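Local coordinates for protein malonate decarboxylase subunit alpha (Acinetobacter baumannii ATCC 17978, PDB 6MPR) that probably acts as the acyl-carrier-protein transferase of malonate decarboxylase, exchanging the acetyl group on the carrier for malonyl, at residues 236-242 against 542-547; 245-250 against 432-436. All blocks are in the same frame, centred on the assembly; numbering follows the deposited sequence.

Interaction 1: 236-242 against 542-547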
ATOM      1  N   THR A 236       6.683   0.051  24.055  1.00 14.67           N
ATOM      2  CA  THR A 236       6.810   0.798  25.293  1.00 12.13           C
ATOM      3  C   THR A 236       8.285   1.052  25.557  1.00 14.85           C
ATOM      4  O   THR A 236       9.096   0.117  25.536  1.00 16.06           O
ATOM      5  CB  THR A 236       6.172   0.032  26.461  1.00 10.80           C
ATOM      6  OG1 THR A 236       4.804  -0.254  26.141  1.00 16.14           O
ATOM      7  CG2 THR A 236       6.240   0.843  27.751  1.00 13.15           C
ATOM      8  N   ARG A 237       8.643   2.316  25.753  1.00 15.18           N
ATOM      9  CA  ARG A 237       9.977   2.674  26.208  1.00 18.30           C
ATOM     10  C   ARG A 237       9.859   3.304  27.585  1.00 21.25           C
ATOM     11  O   ARG A 237       9.069   4.233  27.780  1.00 21.39           O
ATOM     12  CB  ARG A 237      10.668   3.623  25.226  1.00 17.10           C
ATOM     13  CG  ARG A 237      11.072   2.945  23.912  1.00 20.73           C
ATOM     14  CD  ARG A 237      12.149   1.880  24.150  1.00 22.26           C
ATOM     15  NE  ARG A 237      12.490   1.151  22.927  1.00 23.03           N
ATOM     16  CZ  ARG A 237      11.827   0.084  22.495  1.00 21.47           C
ATOM     17  NH1 ARG A 237      10.791  -0.368  23.192  1.00 17.74           N
ATOM     18  NH2 ARG A 237      12.199  -0.535  21.376  1.00 23.83           N
ATOM     19  N   ASP A 238      10.612   2.779  28.538  1.00 15.83           N
ATOM     20  CA  ASP A 238      10.592   3.299  29.906  1.00 17.76           C
ATOM     21  C   ASP A 238      11.238   4.677  29.951  1.00 17.90           C
ATOM     22  O   ASP A 238      12.451   4.786  29.730  1.00 14.66           O
ATOM     23  CB  ASP A 238      11.341   2.346  30.834  1.00 19.27           C
ATOM     24  CG  ASP A 238      11.159   2.688  32.309  1.00 28.63           C
ATOM     25  OD1 ASP A 238      10.968   3.874  32.656  1.00 23.05           O
ATOM     26  OD2 ASP A 238      11.214   1.759  33.130  1.00 29.87           O
ATOM     27  N   PRO A 239      10.488   5.743  30.266  1.00 14.62           N
ATOM     28  CA  PRO A 239      11.089   7.079  30.336  1.00 18.76           C
ATOM     29  C   PRO A 239      12.302   7.178  31.256  1.00 20.90           C
ATOM     30  O   PRO A 239      13.133   8.067  31.065  1.00 17.87           O
ATOM     31  CB  PRO A 239       9.935   7.950  30.855  1.00 17.19           C
ATOM     32  CG  PRO A 239       8.702   7.226  30.412  1.00 13.67           C
ATOM     33  CD  PRO A 239       9.041   5.776  30.534  1.00 16.12           C
ATOM     34  N   LYS A 240      12.426   6.296  32.254  1.00 19.68           N
ATOM     35  CA  LYS A 240      13.544   6.426  33.187  1.00 19.85           C
ATOM     36  C   LYS A 240      14.889   6.211  32.506  1.00 23.04           C
ATOM     37  O   LYS A 240      15.908   6.699  33.013  1.00 20.90           O
ATOM     38  CB  LYS A 240      13.402   5.451  34.359  1.00 24.96           C
ATOM     39  CG  LYS A 240      13.845   4.030  34.031  1.00 31.49           C
ATOM     40  CD  LYS A 240      13.936   3.149  35.277  1.00 40.28           C
ATOM     41  CE  LYS A 240      14.128   1.691  34.880  1.00 43.61           C
ATOM     42  NZ  LYS A 240      14.459   0.788  36.017  1.00 48.51           N
ATOM     43  N   HIS A 241      14.911   5.516  31.367  1.00 22.48           N
ATOM     44  CA  HIS A 241      16.132   5.224  30.624  1.00 21.80           C
ATOM     45  C   HIS A 241      16.448   6.255  29.547  1.00 20.98           C
ATOM     46  O   HIS A 241      17.467   6.116  28.864  1.00 28.97           O
ATOM     47  CB  HIS A 241      16.038   3.836  29.985  1.00 26.01           C
ATOM     48  CG  HIS A 241      16.114   2.717  30.973  1.00 39.72           C
ATOM     49  ND1 HIS A 241      15.283   1.619  30.918  1.00 44.89           N
ATOM     50  CD2 HIS A 241      16.922   2.525  32.041  1.00 45.61           C
ATOM     51  CE1 HIS A 241      15.577   0.798  31.910  1.00 48.64           C
ATOM     52  NE2 HIS A 241      16.569   1.326  32.607  1.00 47.96           N
ATOM     53  N   ILE A 242      15.604   7.273  29.366  1.00 17.40           N
ATOM     54  CA  ILE A 242      15.928   8.351  28.439  1.00 17.11           C
ATOM     55  C   ILE A 242      17.042   9.209  29.030  1.00 18.84           C
ATOM     56  O   ILE A 242      16.998   9.598  30.204  1.00 26.64           O
ATOM     57  CB  ILE A 242      14.675   9.189  28.129  1.00 17.82           C
ATOM     58  CG1 ILE A 242      13.587   8.331  27.472  1.00 14.79           C
ATOM     59  CG2 ILE A 242      15.035  10.354  27.224  1.00 18.99           C
ATOM     60  CD1 ILE A 242      12.214   9.016  27.389  1.00 13.50           C
ATOM     61  N   LEU A 542      11.478  16.282  30.141  1.00 22.71           N
ATOM     62  CA  LEU A 542      10.519  15.212  29.881  1.00 15.44           C
ATOM     63  C   LEU A 542       9.213  15.451  30.635  1.00 19.10           C
ATOM     64  O   LEU A 542       9.221  15.708  31.841  1.00 18.98           O
ATOM     65  CB  LEU A 542      11.126  13.870  30.286  1.00 17.48           C
ATOM     66  CG  LEU A 542      12.344  13.416  29.481  1.00 17.37           C
ATOM     67  CD1 LEU A 542      13.046  12.280  30.201  1.00 20.86           C
ATOM     68  CD2 LEU A 542      11.945  12.986  28.062  1.00 17.27           C
ATOM     69  N   ALA A 543       8.082  15.350  29.924  1.00 19.29           N
ATOM     70  CA  ALA A 543       6.783  15.478  30.583  1.00 18.57           C
ATOM     71  C   ALA A 543       6.553  14.357  31.585  1.00 18.81           C
ATOM     72  O   ALA A 543       5.807  14.532  32.554  1.00 17.50           O
ATOM     73  CB  ALA A 543       5.653  15.491  29.548  1.00 14.93           C
ATOM     74  N   ALA A 544       7.159  13.196  31.355  1.00 19.95           N
ATOM     75  CA  ALA A 544       7.119  12.087  32.298  1.00 19.12           C
ATOM     76  C   ALA A 544       8.526  11.529  32.436  1.00 20.85           C
ATOM     77  O   ALA A 544       9.197  11.280  31.429  1.00 21.64           O
ATOM     78  CB  ALA A 544       6.143  10.995  31.834  1.00 18.94           C
ATOM     79  N   LYS A 545       8.969  11.334  33.678  1.00 16.43           N
ATOM     80  CA  LYS A 545      10.308  10.839  33.982  1.00 16.40           C
ATOM     81  C   LYS A 545      10.374   9.326  34.149  1.00 20.89           C
ATOM     82  O   LYS A 545      11.478   8.766  34.171  1.00 24.57           O
ATOM     83  CB  LYS A 545      10.827  11.498  35.268  1.00 25.32           C
ATOM     84  CG  LYS A 545      11.502  12.848  35.078  1.00 32.73           C
ATOM     85  CD  LYS A 545      10.523  13.898  34.605  1.00 33.02           C
ATOM     86  CE  LYS A 545      11.113  15.295  34.723  1.00 31.49           C
ATOM     87  NZ  LYS A 545      10.098  16.321  34.366  1.00 34.74           N
ATOM     88  N   ASN A 546       9.239   8.656  34.286  1.00 20.97           N
ATOM     89  CA  ASN A 546       9.229   7.226  34.568  1.00 24.18           C
ATOM     90  C   ASN A 546       7.845   6.693  34.232  1.00 19.56           C
ATOM     91  O   ASN A 546       6.944   7.449  33.851  1.00 19.28           O
ATOM     92  CB  ASN A 546       9.616   6.945  36.026  1.00 21.47           C
ATOM     93  CG  ASN A 546       8.782   7.744  37.022  1.00 26.69           C
ATOM     94  OD1 ASN A 546       7.568   7.899  36.862  1.00 20.94           O
ATOM     95  ND2 ASN A 546       9.436   8.260  38.056  1.00 30.51           N
ATOM     96  N   ILE A 547       7.680   5.379  34.397  1.00 21.42           N
ATOM     97  CA  ILE A 547       6.408   4.727  34.086  1.00 21.88           C
ATOM     98  C   ILE A 547       5.301   5.228  35.011  1.00 21.63           C
ATOM     99  O   ILE A 547       4.179   5.500  34.565  1.00 22.72           O
ATOM    100  CB  ILE A 547       6.571   3.195  34.174  1.00 21.90           C
ATOM    101  CG1 ILE A 547       7.410   2.651  33.006  1.00 20.24           C
ATOM    102  CG2 ILE A 547       5.223   2.506  34.281  1.00 20.60           C
ATOM    103  CD1 ILE A 547       6.678   2.568  31.684  1.00 16.11           C
TER
HETATM  104  O   HOH W   1       9.971   3.824  35.218  1.00 24.81           O
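Pro239 wedges against the backbone of 544-547 in a buried loop-to-loop contact, a proline packed on peptide groups. It joins the loop before helix 244-261 to the loop that leads into helix 547-553 near the C-terminus. Pro239 CB lies 3.5 Å from Ala544 O, a buried carbonyl oxygen with no polar partner in the model. Pro239 CD meets Ile547 CD1 at 4.1 Å. Ile242 CD1 also reaches Leu542 CD2 at 4.0 Å. Both of these side chains also rest on Leu279 of helix 272-287.

Asp238 CG is anti to the backbone N (chi1 -170°). This places Asp238 OD1 to accept from Lys240 N at 2.9 Å, closing an Asx turn. The bond is fairly straight (163°) but comes from above the carboxylate plane. Water 1 donates to Asp238 OD1 (2.7 Å) and accepts from Ile547 N (2.9 Å), close to the start of helix 547-553. Asn546 is the N-cap of that helix, and its OD1 accepts from Asp549 N.

No direct hydrogen bond links the two segments. Arg539 binds the carbonyls of Pro239, Ile242 and Lys545, so polar cohesion comes from this guanidinium and a bridging water.

Interaction 2: 245-250 against 432-436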
ATOM      1  N   VAL A 245      21.329  12.994  26.033  1.00 19.45           N
ATOM      2  CA  VAL A 245      21.620  12.961  24.598  1.00 22.45           C
ATOM      3  C   VAL A 245      20.343  12.716  23.789  1.00 21.48           C
ATOM      4  O   VAL A 245      20.164  13.282  22.699  1.00 16.08           O
ATOM      5  CB  VAL A 245      22.710  11.909  24.287  1.00 23.62           C
ATOM      6  CG1 VAL A 245      22.246  10.492  24.637  1.00 18.52           C
ATOM      7  CG2 VAL A 245      23.119  11.976  22.814  1.00 27.20           C
ATOM      8  N   HIS A 246      19.438  11.866  24.298  1.00 17.08           N
ATOM      9  CA  HIS A 246      18.174  11.639  23.598  1.00 17.32           C
ATOM     10  C   HIS A 246      17.341  12.913  23.567  1.00 20.62           C
ATOM     11  O   HIS A 246      16.709  13.225  22.551  1.00 17.64           O
ATOM     12  CB  HIS A 246      17.378  10.518  24.263  1.00 17.53           C
ATOM     13  CG  HIS A 246      18.102   9.207  24.335  1.00 19.03           C
ATOM     14  ND1 HIS A 246      18.203   8.484  25.501  1.00 20.91           N
ATOM     15  CD2 HIS A 246      18.747   8.487  23.387  1.00 24.16           C
ATOM     16  CE1 HIS A 246      18.883   7.374  25.273  1.00 21.68           C
ATOM     17  NE2 HIS A 246      19.222   7.350  23.997  1.00 22.61           N
ATOM     18  N   VAL A 247      17.324  13.647  24.680  1.00 15.29           N
ATOM     19  CA  VAL A 247      16.585  14.907  24.762  1.00 18.16           C
ATOM     20  C   VAL A 247      17.160  15.941  23.797  1.00 15.49           C
ATOM     21  O   VAL A 247      16.416  16.646  23.108  1.00 15.16           O
ATOM     22  CB  VAL A 247      16.598  15.422  26.211  1.00 21.18           C
ATOM     23  CG1 VAL A 247      15.961  16.808  26.302  1.00 17.75           C
ATOM     24  CG2 VAL A 247      15.914  14.425  27.136  1.00 19.83           C
ATOM     25  N   LEU A 248      18.489  16.050  23.741  1.00 16.11           N
ATOM     26  CA  LEU A 248      19.133  16.989  22.821  1.00 18.44           C
ATOM     27  C   LEU A 248      18.741  16.698  21.376  1.00 15.73           C
ATOM     28  O   LEU A 248      18.360  17.603  20.624  1.00 15.63           O
ATOM     29  CB  LEU A 248      20.655  16.928  22.993  1.00 19.20           C
ATOM     30  CG  LEU A 248      21.541  17.831  22.127  1.00 17.68           C
ATOM     31  CD1 LEU A 248      21.282  19.301  22.396  1.00 21.67           C
ATOM     32  CD2 LEU A 248      23.038  17.489  22.356  1.00 18.50           C
ATOM     33  N   MET A 249      18.819  15.434  20.975  1.00 15.32           N
ATOM     34  CA  MET A 249      18.455  15.071  19.610  1.00 14.99           C
ATOM     35  C   MET A 249      16.972  15.313  19.355  1.00 16.70           C
ATOM     36  O   MET A 249      16.589  15.748  18.263  1.00 14.53           O
ATOM     37  CB  MET A 249      18.840  13.611  19.355  1.00 14.49           C
ATOM     38  CG  MET A 249      20.359  13.410  19.303  1.00 15.21           C
ATOM     39  SD  MET A 249      20.810  11.675  19.344  1.00 24.09           S
ATOM     40  CE  MET A 249      20.272  11.150  17.730  1.00 19.69           C
ATOM     41  N   ALA A 250      16.127  15.054  20.362  1.00 13.87           N
ATOM     42  CA  ALA A 250      14.695  15.317  20.232  1.00 13.35           C
ATOM     43  C   ALA A 250      14.412  16.811  20.068  1.00 14.77           C
ATOM     44  O   ALA A 250      13.544  17.201  19.276  1.00 13.60           O
ATOM     45  CB  ALA A 250      13.960  14.756  21.449  1.00 13.23           C
ATOM     46  N   GLN A 432      16.897   9.777   9.415  1.00 10.31           N
ATOM     47  CA  GLN A 432      17.693   8.840  10.207  1.00 12.96           C
ATOM     48  C   GLN A 432      18.222   9.577  11.433  1.00 17.57           C
ATOM     49  O   GLN A 432      19.083  10.458  11.312  1.00 14.99           O
ATOM     50  CB  GLN A 432      18.847   8.254   9.397  1.00 19.74           C
ATOM     51  CG  GLN A 432      18.456   7.074   8.551  1.00 25.64           C
ATOM     52  CD  GLN A 432      18.249   5.805   9.369  1.00 40.99           C
ATOM     53  OE1 GLN A 432      17.875   4.768   8.832  1.00 49.38           O
ATOM     54  NE2 GLN A 432      18.482   5.885  10.672  1.00 45.29           N
ATOM     55  N   MET A 433      17.716   9.205  12.610  1.00 12.85           N
ATOM     56  CA  MET A 433      18.038   9.859  13.878  1.00 11.34           C
ATOM     57  C   MET A 433      18.826   8.850  14.701  1.00 18.23           C
ATOM     58  O   MET A 433      18.254   7.906  15.256  1.00 16.37           O
ATOM     59  CB  MET A 433      16.765  10.307  14.598  1.00 12.58           C
ATOM     60  CG  MET A 433      16.983  10.851  15.988  1.00 14.82           C
ATOM     61  SD  MET A 433      15.367  11.300  16.682  1.00 23.67           S
ATOM     62  CE  MET A 433      15.873  12.334  18.017  1.00 24.53           C
ATOM     63  N   VAL A 434      20.141   9.050  14.782  1.00 13.48           N
ATOM     64  CA  VAL A 434      21.059   8.017  15.234  0.53 16.84           C
ATOM     65  C   VAL A 434      22.218   8.682  15.982  1.00 17.84           C
ATOM     66  O   VAL A 434      22.715   9.729  15.552  1.00 14.88           O
ATOM     67  CB  VAL A 434      21.477   7.207  13.977  0.53 16.39           C
ATOM     68  CG1 VAL A 434      22.862   7.545  13.501  0.53 17.24           C
ATOM     69  CG2 VAL A 434      21.199   5.697  14.153  0.53 21.32           C
ATOM     70  N   GLU A 435      22.639   8.094  17.103  1.00 17.07           N
ATOM     71  CA  GLU A 435      23.856   8.571  17.741  1.00 18.81           C
ATOM     72  C   GLU A 435      25.071   8.056  16.968  1.00 18.98           C
ATOM     73  O   GLU A 435      24.998   7.068  16.230  1.00 16.60           O
ATOM     74  CB  GLU A 435      23.940   8.139  19.211  1.00 22.95           C
ATOM     75  CG  GLU A 435      22.774   8.604  20.078  1.00 21.39           C
ATOM     76  CD  GLU A 435      22.720   7.906  21.427  1.00 33.66           C
ATOM     77  OE1 GLU A 435      23.702   8.005  22.196  1.00 35.09           O
ATOM     78  OE2 GLU A 435      21.694   7.246  21.705  1.00 38.00           O
ATOM     79  N   THR A 436      26.192   8.758  17.118  1.00 18.69           N
ATOM     80  CA  THR A 436      27.351   8.419  16.294  1.00 22.61           C
ATOM     81  C   THR A 436      27.967   7.082  16.692  1.00 15.65           C
ATOM     82  O   THR A 436      28.577   6.412  15.851  1.00 18.27           O
ATOM     83  CB  THR A 436      28.386   9.547  16.342  1.00 17.03           C
ATOM     84  OG1 THR A 436      28.804   9.797  17.696  1.00 17.43           O
ATOM     85  CG2 THR A 436      27.770  10.807  15.742  1.00 16.27           C
TER
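Met249 and Met433 interlock where the first turns of helix 244-261 pack on the end of strand 429-433. The side chain of Met249 can be followed outward. Met249 CB is pressed by Met433 CE at 3.5 Å, tighter than usual for two carbons. CG leads on to the sulfur. Met249 SD lies 3.7 Å from Glu435 CG, and the two side chains cross at about a right angle. The chain then bends at chi3 (71°) and turns CE toward the other backbone. There Met249 CE sits 3.6 Å from Val434 O and also meets Met433 CG. The SD and CE atoms of Met249 thus touch three consecutive residues, Met433 to Glu435.

Met433 answers in the reverse direction. Its chain is fully extended, with CG anti to the backbone N (chi1 173°), and this carries Met433 CE to the helix backbone. Met433 CE is 3.4 Å from Met249 C and also close to Ala250 N.

Glu435 extends toward the first turn of the helix, and its two oxygens meet different residues. Glu435 OE1 touches Val245 CG1 at 3.8 Å. Glu435 OE2 lies 3.4 Å from His246 NE2. The imidazole and carboxylate planes are nearly perpendicular, 83° apart. His246 ND1 accepts from the backbone N of Lys243, which helps to fix the rotation of the ring. Val245 CG1 also lies over one face of this ring.

The strand belongs to the parallel part of a mixed sheet, between strands 363-366 and 474-477. Met433 pairs by backbone with Gly366, and its side chain touches Leu476 and Asn273. Ala250 packs on Ala276, Ile277 and Ile280. This is helix-on-sheet packing of an alpha/beta domain, with helix 244-261 set against both the strand end and helix 272-287.

Interaction 2 is nested inside the chain loop closed by interaction 1. The order along the chain is 236-242, 245-250, 432-436 and 542-547. The two centres are about 16 Å apart, on the same side of the chain's centre. The first two segments are almost continuous, one leading into helix 244-261 and the other forming its first turns. The contacts touch where Ile242 CG2 meets Val247 CG2 at 4.2 Å and His241 O meets His246 CE1 at 4.1 Å. Helix 272-287 packs against both. The approach to helix 244-261 packs on the loop into helix 547-553, and its first turns pack on the end of strand 429-433, which ties distant parts of the chain together.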